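POU domain, class 6, transcription factor 1 (Homo sapiens, PDB 3D1N) is a POU-family transcription factor that binds DNA sequence-specifically, probably preferring a variant of the octamer motif, and regulates transcription by RNA polymerase II. Local coordinates at residues 28-33 against 65-70. The protein carries 2 engineered substitutions. Numbering follows the deposited sequence.
Sequences GQAMTA and EKWLNE. Unlike the reference sequence in segment 28-33: M31 (reference Leu).
M31, at the end of helix 24-31, comes nearest to W67 of helix 54-73 in the backbone, CA to CA 7.3 Å. W67 reaches toward helix 24-31 with its indole, CG anti to the backbone N (chi1 -156°), and M31 covers one face of it. CB of M31 makes a CH-pi contact, 3.5 Å from the centroid of the W67 five-membered ring and 14° off its normal. The selenium SE of this selenomethionine stands higher, 5.0 Å from the centroid of the W67 five-membered ring, as a longer Met-aromatic contact. A bend at chi3 (-55°) turns the terminal methyl back, so that M31 CE rests 3.6 Å from W67 CB. A30 CB meets the benzo ring obliquely, 3.6 Å from W67 CZ2. M31 is an engineered replacement of leucine. Beyond the pair, V63, L64 and Y39 pack on M31, while F85 of helix 79-86 meets W67 edge-to-face. Cutting W67 back to alanine is likely to strip the ring from under M31 CB and SE, leave A30 CB without the benzo ring and deprive F85 of its edge-to-face mate. The contact joins the first helix of the helix-turn-helix to the last of the four POU-specific helices; with no hydrogen bond or charge across it, it rests on van der Waals and CH-pi packing against the indole face.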
ATOM      1  N   GLY K  28      -7.905  19.711  -2.507  1.00 82.55           N
ATOM      2  CA  GLY K  28      -8.764  20.342  -3.490  1.00 86.78           C
ATOM      3  C   GLY K  28     -10.185  20.525  -2.994  1.00 93.53           C
ATOM      4  O   GLY K  28     -10.825  21.537  -3.275  1.00 99.46           O
ATOM      5  N   GLN K  29     -10.678  19.545  -2.249  1.00 87.38           N
ATOM      6  CA  GLN K  29     -12.051  19.574  -1.761  1.00 98.03           C
ATOM      7  C   GLN K  29     -12.294  20.729  -0.787  1.00102.27           C
ATOM      8  O   GLN K  29     -13.367  21.338  -0.780  1.00 99.29           O
ATOM      9  CB  GLN K  29     -12.416  18.225  -1.129  1.00101.90           C
ATOM     10  CG  GLN K  29     -13.548  18.270  -0.112  1.00102.59           C
ATOM     11  CD  GLN K  29     -13.061  18.612   1.287  1.00117.67           C
ATOM     12  OE1 GLN K  29     -13.745  19.314   2.040  1.00117.90           O
ATOM     13  NE2 GLN K  29     -11.867  18.122   1.641  1.00 98.52           N
ATOM     14  N   ALA K  30     -11.292  21.028   0.031  1.00101.15           N
ATOM     15  CA  ALA K  30     -11.389  22.125   0.984  1.00101.90           C
ATOM     16  C   ALA K  30     -11.012  23.440   0.319  1.00102.44           C
ATOM     17  O   ALA K  30     -11.744  24.422   0.408  1.00104.00           O
ATOM     18  CB  ALA K  30     -10.492  21.866   2.177  1.00104.68           C
HETATM   19  N   MSE K  31      -9.868  23.445  -0.356  1.00 96.88           N
HETATM   20  CA  MSE K  31      -9.347  24.666  -0.952  1.00100.92           C
HETATM   21  C   MSE K  31     -10.154  25.101  -2.168  1.00103.46           C
HETATM   22  O   MSE K  31      -9.911  26.166  -2.736  1.00103.06           O
HETATM   23  CB  MSE K  31      -7.868  24.513  -1.307  1.00 99.48           C
HETATM   24  CG  MSE K  31      -7.591  24.077  -2.730  1.00 87.28           C
HETATM   25 SE   MSE K  31      -5.670  24.171  -3.123  1.00135.41          SE
HETATM   26  CE  MSE K  31      -5.317  26.062  -2.662  1.00112.60           C
ATOM     27  N   THR K  32     -11.118  24.277  -2.562  1.00106.58           N
ATOM     28  CA  THR K  32     -12.054  24.665  -3.603  1.00108.00           C
ATOM     29  C   THR K  32     -12.756  25.946  -3.161  1.00115.72           C
ATOM     30  O   THR K  32     -13.106  26.099  -1.990  1.00111.37           O
ATOM     31  CB  THR K  32     -13.080  23.563  -3.871  1.00102.56           C
ATOM     32  OG1 THR K  32     -13.823  23.878  -5.051  1.00105.33           O
ATOM     33  CG2 THR K  32     -14.029  23.426  -2.698  1.00107.46           C
ATOM     34  N   ALA K  33     -12.953  26.859  -4.108  1.00129.87           N
ATOM     35  CA  ALA K  33     -13.315  28.257  -3.822  1.00135.26           C
ATOM     36  C   ALA K  33     -14.387  28.539  -2.751  1.00142.48           C
ATOM     37  O   ALA K  33     -14.110  29.264  -1.796  1.00148.31           O
ATOM     38  CB  ALA K  33     -13.630  29.009  -5.115  1.00130.45           C
ATOM     39  N   GLU K  65       0.637  27.472  -2.153  1.00108.29           N
ATOM     40  CA  GLU K  65       1.328  27.992  -0.975  1.00107.36           C
ATOM     41  C   GLU K  65       0.439  28.845  -0.075  1.00107.23           C
ATOM     42  O   GLU K  65       0.550  28.786   1.151  1.00105.71           O
ATOM     43  CB  GLU K  65       2.567  28.784  -1.383  1.00 97.87           C
ATOM     44  CG  GLU K  65       3.861  28.087  -1.030  1.00110.75           C
ATOM     45  CD  GLU K  65       5.028  28.569  -1.862  1.00114.11           C
ATOM     46  OE1 GLU K  65       6.158  28.073  -1.648  1.00116.02           O
ATOM     47  OE2 GLU K  65       4.812  29.438  -2.734  1.00116.82           O
ATOM     48  N   LYS K  66      -0.443  29.631  -0.680  1.00105.10           N
ATOM     49  CA  LYS K  66      -1.367  30.465   0.083  1.00112.16           C
ATOM     50  C   LYS K  66      -2.439  29.619   0.773  1.00114.65           C
ATOM     51  O   LYS K  66      -3.518  30.113   1.109  1.00115.61           O
ATOM     52  CB  LYS K  66      -2.018  31.515  -0.820  1.00108.74           C
ATOM     53  N   TRP K  67      -2.128  28.342   0.975  1.00112.87           N
ATOM     54  CA  TRP K  67      -3.043  27.404   1.612  1.00113.07           C
ATOM     55  C   TRP K  67      -2.243  26.356   2.367  1.00111.22           C
ATOM     56  O   TRP K  67      -2.543  26.044   3.514  1.00110.91           O
ATOM     57  CB  TRP K  67      -3.912  26.718   0.565  1.00106.08           C
ATOM     58  CG  TRP K  67      -5.201  26.194   1.107  1.00110.20           C
ATOM     59  CD1 TRP K  67      -6.385  26.868   1.199  1.00122.53           C
ATOM     60  CD2 TRP K  67      -5.447  24.882   1.626  1.00110.82           C
ATOM     61  NE1 TRP K  67      -7.353  26.058   1.744  1.00114.38           N
ATOM     62  CE2 TRP K  67      -6.804  24.833   2.014  1.00113.47           C
ATOM     63  CE3 TRP K  67      -4.655  23.744   1.798  1.00106.77           C
ATOM     64  CZ2 TRP K  67      -7.386  23.690   2.564  1.00111.60           C
ATOM     65  CZ3 TRP K  67      -5.235  22.610   2.345  1.00106.51           C
ATOM     66  CH2 TRP K  67      -6.587  22.593   2.721  1.00109.74           C
ATOM     67  N   LEU K  68      -1.226  25.817   1.701  1.00109.33           N
ATOM     68  CA  LEU K  68      -0.299  24.862   2.301  1.00103.67           C
ATOM     69  C   LEU K  68       0.379  25.454   3.532  1.00114.51           C
ATOM     70  O   LEU K  68       0.270  24.917   4.634  1.00106.48           O
ATOM     71  CB  LEU K  68       0.751  24.449   1.270  1.00104.08           C
ATOM     72  CG  LEU K  68       2.087  23.904   1.776  1.00116.70           C
ATOM     73  CD1 LEU K  68       1.900  22.552   2.438  1.00106.53           C
ATOM     74  CD2 LEU K  68       3.088  23.814   0.628  1.00111.55           C
ATOM     75  N   ASN K  69       1.088  26.563   3.337  1.00121.40           N
ATOM     76  CA  ASN K  69       1.679  27.288   4.452  1.00119.14           C
ATOM     77  C   ASN K  69       0.585  27.761   5.400  1.00118.71           C
ATOM     78  O   ASN K  69       0.658  27.544   6.610  1.00115.85           O
ATOM     79  CB  ASN K  69       2.496  28.480   3.950  1.00107.04           C
ATOM     80  CG  ASN K  69       3.698  28.059   3.122  1.00118.90           C
ATOM     81  OD1 ASN K  69       3.802  26.909   2.689  1.00117.66           O
ATOM     82  ND2 ASN K  69       4.614  28.995   2.894  1.00111.75           N
ATOM     83  N   GLU K  70      -0.440  28.388   4.828  1.00111.64           N
ATOM     84  CA  GLU K  70      -1.573  28.906   5.589  1.00114.37           C
ATOM     85  C   GLU K  70      -2.216  27.878   6.523  1.00121.08           C
ATOM     86  O   GLU K  70      -2.818  28.246   7.527  1.00116.27           O
ATOM     87  CB  GLU K  70      -2.632  29.464   4.636  1.00112.01           C
TER